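Local coordinates for protein imidazolonepropionase (Unidentified, PDB 2Q09) that catalyses the hydrolytic opening of the ring of imidazolone-5-propanoate to give N-formimidoyl-L-glutamate, the third step of histidine degradation, at residues H74-G79 / L152-V157; L122-V127 / R159-A164; T137-S142 / R356-Q361; T171-A176 / Q196-A201. All blocks are in the same frame, centred on the assembly; numbering follows the deposited sequence.

How the contacts relate
The four contacts lie in the metal-dependent amidohydrolase barrel. Helix 148-164 serves both contact 1 and contact 2, whose centres are about 10 Å apart and whose segments alternate along the chain. Contact 3, centre to centre about 16 Å from contact 1, uses strand 135-141, which pairs in parallel with strand 168-176 of contact 4. Contact 4 is nested within the loop that contact 3 closes; contacts 1 and 2 close before it opens. Contacts 2 and 4 are farthest apart, about 21 Å between centres. Contact 2 joins two outer helices, contact 1 fastens the metal-binding loop to one of them, and contacts 3 and 4 pack the turn after helix 352-357 and helix 187-204 on neighbouring strands.

Contact 1 of 4, residues H74-G79 / L152-V157; sequences HLIFAG and LKMLRV. With FE (Fe (III) ion), chain B.
Ile76 lies in the irregular loop that follows strand 63-73, and its backbone comes nearest to helix 148-164 at Met154, where the two CA atoms are 6.9 Å apart. Segment 152-157 is regular helix, with Arg156 N bonded to Leu152 O and Val157 N to Lys153 O. No hydrogen bond joins the segments: apolar side chains meet, and one methyl also rests against a helix carbonyl oxygen. The CG1 branch of Ile76 is fully extended (chi2 179°), which carries CD1 across to the helix. There Ile76 CD1 rests 3.4 Å from the carbonyl oxygen of Met154 and 3.6 Å from CG1 of Val157, the two side chains lying alongside with ends pointing opposite ways. This is the first loop of an amidohydrolase barrel, entered through the His-x-His pair His72 and His74. NE2 of His74 binds the iron(III) ion at 2.1 Å, a water lies 2.4 Å from the metal, and His72, His242 and Asp317 provide the other protein ligands. The second branch of Ile76, CG2, lies 4.2 Å from CG of Met154, a selenomethionine here. A flexible, unbranched chain suits that position: bent at chi3 (-66°), it leads its end away from Ile76, touches Ser142 and lies about 4 Å from the side chain of Tyr144 in the ligand pocket. Beta-branched Ile76 fills two directions at once, and its CD1 also packs on Ile140 of strand 135-141.

Contact 2 of 4, residues L122-V127 / R159-A164; sequences LALPRV and RRLGEA
Ala123 turns its methyl toward the partner helix, with CB 3.8 Å from Leu161 CD1, and a small residue suits a place where the first side-chain carbon already meets a leucine methyl. The axes of the two short segments approach to 10.7 Å and make a crossing angle of -54°; both helices lie on the outside of the barrel, with strand 135-141 between them in sequence. At Leu124 the backbones come nearest, its CA 7.1 Å from the CA of Leu161. The side chain starts off alongside the partner helix, but Leu124 CD2 reaches Leu161 CD2 at 3.8 Å, and Leu124 also packs on Leu165. Pro125 has no amide hydrogen to give to the preceding turn, and the helix is kinked here: Arg126 N makes only a weak bond to Ala123 O, while Val127 N reaches the same oxygen at 3.0 Å. Arg126 turns off toward the loop after strand 63-73, where NH1 bonds to the carbonyl oxygens of Leu75 and Phe77, and the guanidinium makes a cation-pi contact with the Phe77 ring. One turn after Ala123, Val127 again faces the partner helix, its CG2 lying 4.2 Å from Leu161 CD1. On Leu161, CD1 meets Ala123 and Val127, and CD2 meets Leu124 and, less closely, Ala123. With no hydrogen bond or ion pair between the segments, the pairing implies burial of hydrocarbon rather than any directional bond.

Contact 3 of 4, residues T137-S142 / R356-Q361; sequences TVEIKS and RALGEQ
Thr137 and Glu139 lie on a barrel strand close to the iron site, and Leu358 packs against both of them from the turn that ends helix 352-357. The isobutyl group divides between the two strand residues. Leu358 CD1 meets the methyl Thr137 CG2 at 3.8 Å. The other methyl, Leu358 CD2, lies 3.8 Å from Glu139 CB and 3.9 Å from Glu139 CG. Threonine suits its place because CG2 can supply an apolar surface beside the leucine, while Glu139 contributes only the aliphatic part of its chain. In Glu139, a chi1 of -176° sets CG trans to N and the chain then bends at chi2 (-106°), which turns the carboxylate away from Leu358. The carboxylate is held among polar neighbours: Glu139 OE2 receives Lys141 NZ through its syn lone pair at 2.7 Å in a salt bridge, and also bonds to Thr172 OG1 and pairs with Lys240. Lys141 in turn reaches Asp212, so opposite charges alternate across the strands, with the Glu139 side chain about 7 Å from the iron. Leu358 comes just before Gly359, the C-prime residue, with positive phi, of the Schellman motif that ends the helix: Gly359 N bonds Arg356 O at 2.9 Å while Glu360 N bonds Ala355 O. Strand 135-141 pairs in parallel with strands 63-73 and 168-176, and Leu358 also touches Ile69 and Cys71 of the first and Lys170 of the second, joining three strands to the end of helix 352-357.

Contact 4 of 4, residues T171-A176 / Q196-A201; sequences TTLLAA and QEIIPA
Leu173 on strand 168-176 and Ile198 and Ile199 on helix 187-204 pack between strand and helix in a beta-alpha-beta unit of the barrel, which continues into strand 210-213. The short segments run almost antiparallel, at 172°, with their axes 10.3 Å apart. The tight part is centred on Leu173. With CG anti to the amide nitrogen (chi1 179°), its forked end extends toward the helix, where Leu173 CD2 lies 3.6 Å from CG1 of Ile199 and 4.1 Å from its CA. The other methyl, Leu173 CD1, is 4.1 Å from CG2 of Ile198, whose side chain crosses that of Leu173 at about a right angle. Branched aliphatic residues fill this buried interface without any polar group. Further along the strand the fit is looser: Ala175 CB comes no nearer than 4.4 Å to Ile198 CD1, although Ile194 of the same helix packs on this alanine too. Gln196 and Glu197 lie on the exposed side of the helix, where polar side chains suit. The helix has a wider pi-type turn at 196-198 and a kink at Pro200, whose N has no hydrogen to donate; Ala201 N nevertheless bonds Glu197 O at 2.9 Å.

Contact 1 of 4, residues H74-G79 / L152-V157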
loop_
_atom_site.group_PDB
_atom_site.type_symbol
_atom_site.label_atom_id
_atom_site.label_comp_id
_atom_site.label_asym_id
_atom_site.label_seq_id
_atom_site.Cartn_x
_atom_site.Cartn_y
_atom_site.Cartn_z
ATOM N N HIS A 74 -1.123 -7.379 -1.751
ATOM C CA HIS A 74 -0.710 -8.620 -2.399
ATOM C C HIS A 74 -1.922 -8.969 -3.268
ATOM O O HIS A 74 -2.310 -10.126 -3.322
ATOM C CB HIS A 74 -0.549 -9.773 -1.393
ATOM C CG HIS A 74 0.435 -9.530 -0.288
ATOM N ND1 HIS A 74 1.608 -10.246 -0.174
ATOM C CD2 HIS A 74 0.370 -8.746 0.815
ATOM C CE1 HIS A 74 2.217 -9.920 0.951
ATOM N NE2 HIS A 74 1.487 -9.013 1.574
ATOM N N LEU A 75 -2.516 -7.992 -3.951
ATOM C CA LEU A 75 -3.725 -8.263 -4.729
ATOM C C LEU A 75 -3.592 -9.179 -5.941
ATOM O O LEU A 75 -4.606 -9.607 -6.502
ATOM C CB LEU A 75 -4.412 -6.949 -5.134
ATOM C CG LEU A 75 -3.779 -6.008 -6.158
ATOM C CD1 LEU A 75 -4.038 -6.522 -7.581
ATOM C CD2 LEU A 75 -4.404 -4.617 -5.983
ATOM N N ILE A 76 -2.363 -9.479 -6.347
ATOM C CA ILE A 76 -2.155 -10.381 -7.479
ATOM C C ILE A 76 -1.983 -11.809 -6.959
ATOM O O ILE A 76 -1.031 -12.100 -6.223
ATOM C CB ILE A 76 -0.898 -9.997 -8.286
ATOM C CG1 ILE A 76 -1.192 -8.751 -9.132
ATOM C CG2 ILE A 76 -0.454 -11.175 -9.176
ATOM C CD1 ILE A 76 0.019 -8.275 -9.963
ATOM N N PHE A 77 -2.896 -12.695 -7.337
ATOM C CA PHE A 77 -2.806 -14.076 -6.886
ATOM C C PHE A 77 -3.900 -14.908 -7.527
ATOM O O PHE A 77 -4.901 -14.365 -8.013
ATOM C CB PHE A 77 -2.947 -14.139 -5.358
ATOM C CG PHE A 77 -4.283 -13.655 -4.854
ATOM C CD1 PHE A 77 -5.382 -14.498 -4.859
ATOM C CD2 PHE A 77 -4.448 -12.347 -4.411
ATOM C CE1 PHE A 77 -6.632 -14.058 -4.443
ATOM C CE2 PHE A 77 -5.696 -11.883 -3.989
ATOM C CZ PHE A 77 -6.794 -12.745 -4.002
ATOM N N ALA A 78 -3.689 -16.222 -7.531
ATOM C CA ALA A 78 -4.673 -17.156 -8.072
ATOM C C ALA A 78 -5.130 -18.075 -6.947
ATOM O O ALA A 78 -4.574 -18.043 -5.849
ATOM C CB ALA A 78 -4.060 -17.986 -9.209
ATOM N N GLY A 79 -6.140 -18.892 -7.224
ATOM C CA GLY A 79 -6.638 -19.817 -6.225
ATOM C C GLY A 79 -7.518 -19.172 -5.172
ATOM O O GLY A 79 -7.762 -17.955 -5.193
ATOM N N LEU A 152 8.806 -12.641 -11.342
ATOM C CA LEU A 152 8.787 -11.587 -12.360
ATOM C C LEU A 152 7.462 -11.575 -13.116
ATOM O O LEU A 152 7.018 -10.527 -13.589
ATOM C CB LEU A 152 9.948 -11.763 -13.344
ATOM C CG LEU A 152 11.274 -11.094 -12.960
ATOM C CD1 LEU A 152 11.741 -11.572 -11.601
ATOM C CD2 LEU A 152 12.315 -11.388 -14.034
ATOM N N LYS A 153 6.830 -12.742 -13.229
ATOM C CA LYS A 153 5.542 -12.846 -13.905
ATOM C C LYS A 153 4.548 -11.951 -13.163
ATOM O O LYS A 153 3.757 -11.243 -13.766
ATOM C CB LYS A 153 5.061 -14.304 -13.878
ATOM C CG LYS A 153 3.636 -14.511 -14.342
ATOM C CD LYS A 153 3.285 -16.004 -14.445
ATOM C CE LYS A 153 3.294 -16.693 -13.098
ATOM N NZ LYS A 153 2.909 -18.132 -13.214
HETATM N N MSE A 154 4.590 -12.001 -11.840
HETATM C CA MSE A 154 3.696 -11.191 -11.028
HETATM C C MSE A 154 3.989 -9.707 -11.213
HETATM O O MSE A 154 3.071 -8.896 -11.343
HETATM C CB MSE A 154 3.820 -11.588 -9.559
HETATM C CG MSE A 154 3.307 -13.011 -9.313
HETATM SE SE MSE A 154 3.490 -13.567 -7.497
HETATM C CE MSE A 154 5.376 -13.610 -7.367
ATOM N N LEU A 155 5.268 -9.357 -11.237
ATOM C CA LEU A 155 5.646 -7.960 -11.426
ATOM C C LEU A 155 5.185 -7.466 -12.791
ATOM O O LEU A 155 4.790 -6.310 -12.933
ATOM C CB LEU A 155 7.161 -7.786 -11.282
ATOM C CG LEU A 155 7.763 -8.233 -9.945
ATOM C CD1 LEU A 155 9.264 -7.982 -9.964
ATOM C CD2 LEU A 155 7.113 -7.462 -8.788
ATOM N N ARG A 156 5.239 -8.335 -13.798
ATOM C CA ARG A 156 4.791 -7.937 -15.127
ATOM C C ARG A 156 3.286 -7.702 -15.127
ATOM O O ARG A 156 2.802 -6.786 -15.779
ATOM C CB ARG A 156 5.162 -8.998 -16.172
ATOM C CG ARG A 156 6.643 -8.969 -16.558
ATOM C CD ARG A 156 6.898 -9.724 -17.863
ATOM N NE ARG A 156 6.709 -11.162 -17.714
ATOM C CZ ARG A 156 7.626 -11.992 -17.236
ATOM N NH1 ARG A 156 8.811 -11.539 -16.859
ATOM N NH2 ARG A 156 7.348 -13.280 -17.133
ATOM N N VAL A 157 2.538 -8.540 -14.415
ATOM C CA VAL A 157 1.093 -8.363 -14.350
ATOM C C VAL A 157 0.800 -7.020 -13.674
ATOM O O VAL A 157 -0.117 -6.304 -14.075
ATOM C CB VAL A 157 0.409 -9.488 -13.537
ATOM C CG1 VAL A 157 -1.058 -9.128 -13.266
ATOM C CG2 VAL A 157 0.475 -10.805 -14.305
HETATM FE FE FE B . 1.499 -8.136 3.460
HETATM O O HOH W 1 0.613 -9.356 5.380
#

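Contact 2 of 4, residues L122-V127 / R159-A164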
loop_
_atom_site.group_PDB
_atom_site.type_symbol
_atom_site.label_atom_id
_atom_site.label_comp_id
_atom_site.label_asym_id
_atom_site.label_seq_id
_atom_site.Cartn_x
_atom_site.Cartn_y
_atom_site.Cartn_z
ATOM N N LEU A 122 -7.687 -11.951 -13.246
ATOM C CA LEU A 122 -8.143 -12.156 -11.872
ATOM C C LEU A 122 -7.972 -10.891 -11.030
ATOM O O LEU A 122 -8.761 -10.622 -10.117
ATOM C CB LEU A 122 -7.365 -13.296 -11.217
ATOM C CG LEU A 122 -7.738 -14.717 -11.638
ATOM C CD1 LEU A 122 -6.714 -15.696 -11.102
ATOM C CD2 LEU A 122 -9.138 -15.046 -11.113
ATOM N N ALA A 123 -6.941 -10.120 -11.343
ATOM C CA ALA A 123 -6.650 -8.900 -10.599
ATOM C C ALA A 123 -7.453 -7.673 -11.027
ATOM O O ALA A 123 -7.656 -6.764 -10.218
ATOM C CB ALA A 123 -5.143 -8.587 -10.677
ATOM N N LEU A 124 -7.880 -7.629 -12.290
ATOM C CA LEU A 124 -8.647 -6.483 -12.785
ATOM C C LEU A 124 -9.797 -6.053 -11.865
ATOM O O LEU A 124 -9.826 -4.922 -11.398
ATOM C CB LEU A 124 -9.208 -6.763 -14.188
ATOM C CG LEU A 124 -8.228 -6.661 -15.354
ATOM C CD1 LEU A 124 -8.927 -7.030 -16.667
ATOM C CD2 LEU A 124 -7.681 -5.239 -15.422
ATOM N N PRO A 125 -10.763 -6.950 -11.602
ATOM C CA PRO A 125 -11.902 -6.615 -10.735
ATOM C C PRO A 125 -11.507 -6.154 -9.334
ATOM O O PRO A 125 -12.222 -5.364 -8.714
ATOM C CB PRO A 125 -12.712 -7.908 -10.713
ATOM C CG PRO A 125 -11.656 -8.954 -10.883
ATOM C CD PRO A 125 -10.807 -8.372 -11.978
ATOM N N ARG A 126 -10.381 -6.649 -8.834
ATOM C CA ARG A 126 -9.917 -6.256 -7.508
ATOM C C ARG A 126 -9.456 -4.798 -7.550
ATOM O O ARG A 126 -9.825 -3.995 -6.694
ATOM C CB ARG A 126 -8.775 -7.169 -7.058
ATOM C CG ARG A 126 -9.196 -8.652 -6.946
ATOM C CD ARG A 126 -7.998 -9.586 -6.737
ATOM N NE ARG A 126 -8.411 -10.984 -6.853
ATOM C CZ ARG A 126 -7.593 -11.995 -7.129
ATOM N NH1 ARG A 126 -6.297 -11.774 -7.319
ATOM N NH2 ARG A 126 -8.076 -13.229 -7.233
ATOM N N VAL A 127 -8.653 -4.456 -8.549
ATOM C CA VAL A 127 -8.172 -3.087 -8.682
ATOM C C VAL A 127 -9.326 -2.126 -8.945
ATOM O O VAL A 127 -9.298 -0.987 -8.488
ATOM C CB VAL A 127 -7.150 -2.951 -9.828
ATOM C CG1 VAL A 127 -6.685 -1.490 -9.947
ATOM C CG2 VAL A 127 -5.954 -3.852 -9.559
ATOM N N ARG A 159 2.662 -4.280 -13.684
ATOM C CA ARG A 159 2.906 -3.223 -14.663
ATOM C C ARG A 159 1.743 -3.168 -15.651
ATOM O O ARG A 159 1.324 -2.085 -16.049
ATOM C CB ARG A 159 4.197 -3.481 -15.452
ATOM C CG ARG A 159 5.490 -3.353 -14.660
ATOM C CD ARG A 159 5.725 -1.942 -14.103
ATOM N NE ARG A 159 7.062 -1.845 -13.517
ATOM C CZ ARG A 159 7.409 -1.012 -12.539
ATOM N NH1 ARG A 159 6.520 -0.179 -12.012
ATOM N NH2 ARG A 159 8.655 -1.023 -12.077
ATOM N N ARG A 160 1.245 -4.334 -16.065
ATOM C CA ARG A 160 0.121 -4.395 -17.008
ATOM C C ARG A 160 -1.117 -3.705 -16.451
ATOM O O ARG A 160 -1.842 -3.017 -17.171
ATOM C CB ARG A 160 -0.243 -5.847 -17.342
ATOM C CG ARG A 160 0.348 -6.347 -18.633
ATOM C CD ARG A 160 0.097 -7.846 -18.821
ATOM N NE ARG A 160 -1.194 -8.160 -19.422
ATOM C CZ ARG A 160 -1.593 -9.407 -19.674
ATOM N NH1 ARG A 160 -0.807 -10.438 -19.374
ATOM N NH2 ARG A 160 -2.772 -9.627 -20.239
ATOM N N LEU A 161 -1.371 -3.903 -15.161
ATOM C CA LEU A 161 -2.530 -3.291 -14.524
ATOM C C LEU A 161 -2.403 -1.774 -14.547
ATOM O O LEU A 161 -3.378 -1.068 -14.813
ATOM C CB LEU A 161 -2.666 -3.794 -13.084
ATOM C CG LEU A 161 -2.995 -5.290 -12.980
ATOM C CD1 LEU A 161 -2.776 -5.782 -11.558
ATOM C CD2 LEU A 161 -4.443 -5.512 -13.419
ATOM N N GLY A 162 -1.195 -1.283 -14.283
ATOM C CA GLY A 162 -0.957 0.150 -14.276
ATOM C C GLY A 162 -1.105 0.765 -15.656
ATOM O O GLY A 162 -1.379 1.954 -15.790
ATOM N N GLU A 163 -0.925 -0.046 -16.689
ATOM C CA GLU A 163 -1.049 0.442 -18.061
ATOM C C GLU A 163 -2.485 0.353 -18.558
ATOM O O GLU A 163 -2.942 1.212 -19.314
ATOM C CB GLU A 163 -0.145 -0.365 -18.994
ATOM C CG GLU A 163 1.329 -0.012 -18.891
ATOM C CD GLU A 163 1.597 1.432 -19.268
ATOM O OE1 GLU A 163 1.323 2.329 -18.442
ATOM O OE2 GLU A 163 2.068 1.672 -20.399
ATOM N N ALA A 164 -3.195 -0.680 -18.123
ATOM C CA ALA A 164 -4.572 -0.893 -18.555
ATOM C C ALA A 164 -5.633 -0.099 -17.797
ATOM O O ALA A 164 -6.718 0.149 -18.335
ATOM C CB ALA A 164 -4.899 -2.379 -18.492
#

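Contact 3 of 4, residues T137-S142 / R356-Q361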
loop_
_atom_site.group_PDB
_atom_site.type_symbol
_atom_site.label_atom_id
_atom_site.label_comp_id
_atom_site.label_asym_id
_atom_site.label_seq_id
_atom_site.Cartn_x
_atom_site.Cartn_y
_atom_site.Cartn_z
ATOM N N THR A 137 -3.182 5.415 -6.384
ATOM C CA THR A 137 -1.856 4.800 -6.403
ATOM C C THR A 137 -1.923 3.567 -5.509
ATOM O O THR A 137 -2.343 3.654 -4.349
ATOM C CB THR A 137 -0.750 5.727 -5.848
ATOM O OG1 THR A 137 -0.579 6.855 -6.713
ATOM C CG2 THR A 137 0.574 4.966 -5.751
ATOM N N VAL A 138 -1.534 2.419 -6.048
ATOM C CA VAL A 138 -1.551 1.183 -5.275
ATOM C C VAL A 138 -0.209 0.473 -5.403
ATOM O O VAL A 138 0.408 0.487 -6.464
ATOM C CB VAL A 138 -2.687 0.226 -5.749
ATOM C CG1 VAL A 138 -2.506 -0.128 -7.233
ATOM C CG2 VAL A 138 -2.683 -1.047 -4.912
ATOM N N GLU A 139 0.252 -0.117 -4.304
ATOM C CA GLU A 139 1.503 -0.866 -4.295
ATOM C C GLU A 139 1.125 -2.347 -4.366
ATOM O O GLU A 139 0.253 -2.807 -3.616
ATOM C CB GLU A 139 2.276 -0.601 -3.002
ATOM C CG GLU A 139 3.658 -1.274 -2.952
ATOM C CD GLU A 139 3.703 -2.485 -2.025
ATOM O OE1 GLU A 139 2.633 -3.070 -1.724
ATOM O OE2 GLU A 139 4.819 -2.857 -1.600
ATOM N N ILE A 140 1.768 -3.083 -5.268
ATOM C CA ILE A 140 1.491 -4.504 -5.436
ATOM C C ILE A 140 2.780 -5.309 -5.306
ATOM O O ILE A 140 3.782 -5.014 -5.964
ATOM C CB ILE A 140 0.837 -4.777 -6.808
ATOM C CG1 ILE A 140 -0.458 -3.967 -6.929
ATOM C CG2 ILE A 140 0.545 -6.271 -6.962
ATOM C CD1 ILE A 140 -1.147 -4.093 -8.296
ATOM N N LYS A 141 2.750 -6.325 -4.454
ATOM C CA LYS A 141 3.923 -7.159 -4.227
ATOM C C LYS A 141 3.872 -8.471 -4.999
ATOM O O LYS A 141 2.806 -8.897 -5.456
ATOM C CB LYS A 141 4.044 -7.490 -2.739
ATOM C CG LYS A 141 3.938 -6.282 -1.814
ATOM C CD LYS A 141 3.750 -6.719 -0.370
ATOM C CE LYS A 141 3.488 -5.518 0.538
ATOM N NZ LYS A 141 4.614 -4.536 0.461
ATOM N N SER A 142 5.038 -9.089 -5.166
ATOM C CA SER A 142 5.115 -10.395 -5.807
ATOM C C SER A 142 5.046 -11.293 -4.567
ATOM O O SER A 142 4.274 -11.005 -3.657
ATOM C CB SER A 142 6.445 -10.558 -6.562
ATOM O OG SER A 142 7.572 -10.384 -5.715
ATOM N N ARG A 356 4.828 8.813 1.311
ATOM C CA ARG A 356 6.190 8.708 1.824
ATOM C C ARG A 356 6.643 7.251 1.892
ATOM O O ARG A 356 7.797 6.939 1.589
ATOM C CB ARG A 356 6.287 9.343 3.217
ATOM C CG ARG A 356 7.719 9.408 3.781
ATOM C CD ARG A 356 7.757 10.176 5.102
ATOM N NE ARG A 356 7.432 11.589 4.915
ATOM C CZ ARG A 356 8.285 12.497 4.448
ATOM N NH1 ARG A 356 9.526 12.150 4.126
ATOM N NH2 ARG A 356 7.892 13.752 4.289
ATOM N N ALA A 357 5.740 6.367 2.303
ATOM C CA ALA A 357 6.055 4.941 2.401
ATOM C C ALA A 357 6.438 4.359 1.036
ATOM O O ALA A 357 7.074 3.311 0.955
ATOM C CB ALA A 357 4.864 4.176 2.974
ATOM N N LEU A 358 6.043 5.041 -0.032
ATOM C CA LEU A 358 6.355 4.588 -1.383
ATOM C C LEU A 358 7.443 5.458 -2.003
ATOM O O LEU A 358 7.737 5.334 -3.190
ATOM C CB LEU A 358 5.098 4.626 -2.263
ATOM C CG LEU A 358 3.907 3.771 -1.811
ATOM C CD1 LEU A 358 2.756 3.912 -2.787
ATOM C CD2 LEU A 358 4.337 2.311 -1.703
ATOM N N GLY A 359 8.027 6.333 -1.190
ATOM C CA GLY A 359 9.080 7.221 -1.655
ATOM C C GLY A 359 8.584 8.320 -2.574
ATOM O O GLY A 359 9.360 8.896 -3.341
ATOM N N GLU A 360 7.293 8.623 -2.495
ATOM C CA GLU A 360 6.699 9.654 -3.337
ATOM C C GLU A 360 6.276 10.906 -2.565
ATOM O O GLU A 360 5.434 11.673 -3.038
ATOM C CB GLU A 360 5.483 9.081 -4.066
ATOM C CG GLU A 360 5.797 7.962 -5.055
ATOM C CD GLU A 360 6.623 8.435 -6.239
ATOM O OE1 GLU A 360 6.314 9.514 -6.785
ATOM O OE2 GLU A 360 7.570 7.722 -6.627
ATOM N N GLN A 361 6.856 11.112 -1.385
ATOM C CA GLN A 361 6.504 12.264 -0.555
ATOM C C GLN A 361 6.540 13.606 -1.291
ATOM O O GLN A 361 5.753 14.504 -0.982
ATOM C CB GLN A 361 7.425 12.340 0.672
ATOM C CG GLN A 361 8.911 12.430 0.334
ATOM C CD GLN A 361 9.557 11.066 0.176
ATOM O OE1 GLN A 361 8.910 10.098 -0.214
ATOM N NE2 GLN A 361 10.846 10.989 0.470
#

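Contact 4 of 4, residues T171-A176 / Q196-A201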
loop_
_atom_site.group_PDB
_atom_site.type_symbol
_atom_site.label_atom_id
_atom_site.label_comp_id
_atom_site.label_asym_id
_atom_site.label_seq_id
_atom_site.Cartn_x
_atom_site.Cartn_y
_atom_site.Cartn_z
ATOM N N THR A 171 5.579 -1.357 -7.866
ATOM C CA THR A 171 5.810 -2.785 -7.701
ATOM C C THR A 171 6.839 -3.073 -6.629
ATOM O O THR A 171 7.774 -2.298 -6.427
ATOM C CB THR A 171 6.284 -3.427 -9.015
ATOM O OG1 THR A 171 7.499 -2.795 -9.440
ATOM C CG2 THR A 171 5.221 -3.261 -10.099
ATOM N N THR A 172 6.678 -4.207 -5.963
ATOM C CA THR A 172 7.596 -4.591 -4.914
ATOM C C THR A 172 7.917 -6.074 -5.005
ATOM O O THR A 172 7.015 -6.917 -5.010
ATOM C CB THR A 172 7.005 -4.284 -3.527
ATOM O OG1 THR A 172 6.747 -2.876 -3.415
ATOM C CG2 THR A 172 7.984 -4.685 -2.436
ATOM N N LEU A 173 9.205 -6.388 -5.084
ATOM C CA LEU A 173 9.649 -7.770 -5.163
ATOM C C LEU A 173 9.642 -8.391 -3.771
ATOM O O LEU A 173 10.405 -7.979 -2.899
ATOM C CB LEU A 173 11.066 -7.837 -5.733
ATOM C CG LEU A 173 11.643 -9.247 -5.839
ATOM C CD1 LEU A 173 10.890 -10.021 -6.905
ATOM C CD2 LEU A 173 13.130 -9.172 -6.192
ATOM N N LEU A 174 8.780 -9.383 -3.569
ATOM C CA LEU A 174 8.688 -10.049 -2.278
ATOM C C LEU A 174 8.980 -11.541 -2.425
ATOM O O LEU A 174 8.187 -12.384 -2.008
ATOM C CB LEU A 174 7.289 -9.850 -1.688
ATOM C CG LEU A 174 7.008 -10.437 -0.300
ATOM C CD1 LEU A 174 7.864 -9.739 0.748
ATOM C CD2 LEU A 174 5.531 -10.270 0.033
ATOM N N ALA A 175 10.117 -11.866 -3.035
ATOM C CA ALA A 175 10.502 -13.260 -3.228
ATOM C C ALA A 175 10.803 -13.900 -1.877
ATOM O O ALA A 175 10.668 -15.112 -1.707
ATOM C CB ALA A 175 11.722 -13.347 -4.144
ATOM N N ALA A 176 11.210 -13.077 -0.915
ATOM C CA ALA A 176 11.519 -13.567 0.428
ATOM C C ALA A 176 10.267 -13.554 1.311
ATOM O O ALA A 176 10.297 -13.103 2.452
ATOM C CB ALA A 176 12.623 -12.714 1.058
ATOM N N GLN A 196 21.396 -13.257 -6.050
ATOM C CA GLN A 196 22.225 -13.367 -7.244
ATOM C C GLN A 196 21.502 -13.523 -8.569
ATOM O O GLN A 196 22.106 -13.347 -9.632
ATOM C CB GLN A 196 23.203 -14.531 -7.075
ATOM C CG GLN A 196 24.245 -14.318 -6.003
ATOM C CD GLN A 196 24.978 -15.590 -5.654
ATOM O OE1 GLN A 196 25.316 -16.385 -6.528
ATOM N NE2 GLN A 196 25.238 -15.789 -4.372
ATOM N N GLU A 197 20.214 -13.837 -8.527
ATOM C CA GLU A 197 19.484 -14.047 -9.765
ATOM C C GLU A 197 18.189 -13.259 -9.905
ATOM O O GLU A 197 18.017 -12.506 -10.862
ATOM C CB GLU A 197 19.204 -15.542 -9.922
ATOM C CG GLU A 197 20.478 -16.372 -10.033
ATOM C CD GLU A 197 20.248 -17.863 -9.864
ATOM O OE1 GLU A 197 19.143 -18.347 -10.179
ATOM O OE2 GLU A 197 21.188 -18.555 -9.425
ATOM N N ILE A 198 17.278 -13.426 -8.953
ATOM C CA ILE A 198 15.997 -12.742 -9.039
ATOM C C ILE A 198 16.070 -11.214 -8.985
ATOM O O ILE A 198 15.533 -10.536 -9.864
ATOM C CB ILE A 198 15.033 -13.275 -7.970
ATOM C CG1 ILE A 198 14.999 -14.812 -8.059
ATOM C CG2 ILE A 198 13.628 -12.712 -8.206
ATOM C CD1 ILE A 198 13.890 -15.492 -7.255
ATOM N N ILE A 199 16.722 -10.667 -7.968
ATOM C CA ILE A 199 16.832 -9.215 -7.881
ATOM C C ILE A 199 17.525 -8.664 -9.138
ATOM O O ILE A 199 17.044 -7.712 -9.753
ATOM C CB ILE A 199 17.568 -8.792 -6.578
ATOM C CG1 ILE A 199 16.612 -8.958 -5.389
ATOM C CG2 ILE A 199 18.059 -7.362 -6.679
ATOM C CD1 ILE A 199 17.194 -8.542 -4.025
ATOM N N PRO A 200 18.651 -9.269 -9.552
ATOM C CA PRO A 200 19.328 -8.766 -10.757
ATOM C C PRO A 200 18.446 -8.806 -12.009
ATOM O O PRO A 200 18.414 -7.846 -12.783
ATOM C CB PRO A 200 20.546 -9.680 -10.874
ATOM C CG PRO A 200 20.893 -9.910 -9.437
ATOM C CD PRO A 200 19.531 -10.194 -8.813
ATOM N N ALA A 201 17.726 -9.909 -12.206
ATOM C CA ALA A 201 16.861 -10.036 -13.379
ATOM C C ALA A 201 15.698 -9.045 -13.314
ATOM O O ALA A 201 15.304 -8.455 -14.325
ATOM C CB ALA A 201 16.323 -11.464 -13.491
#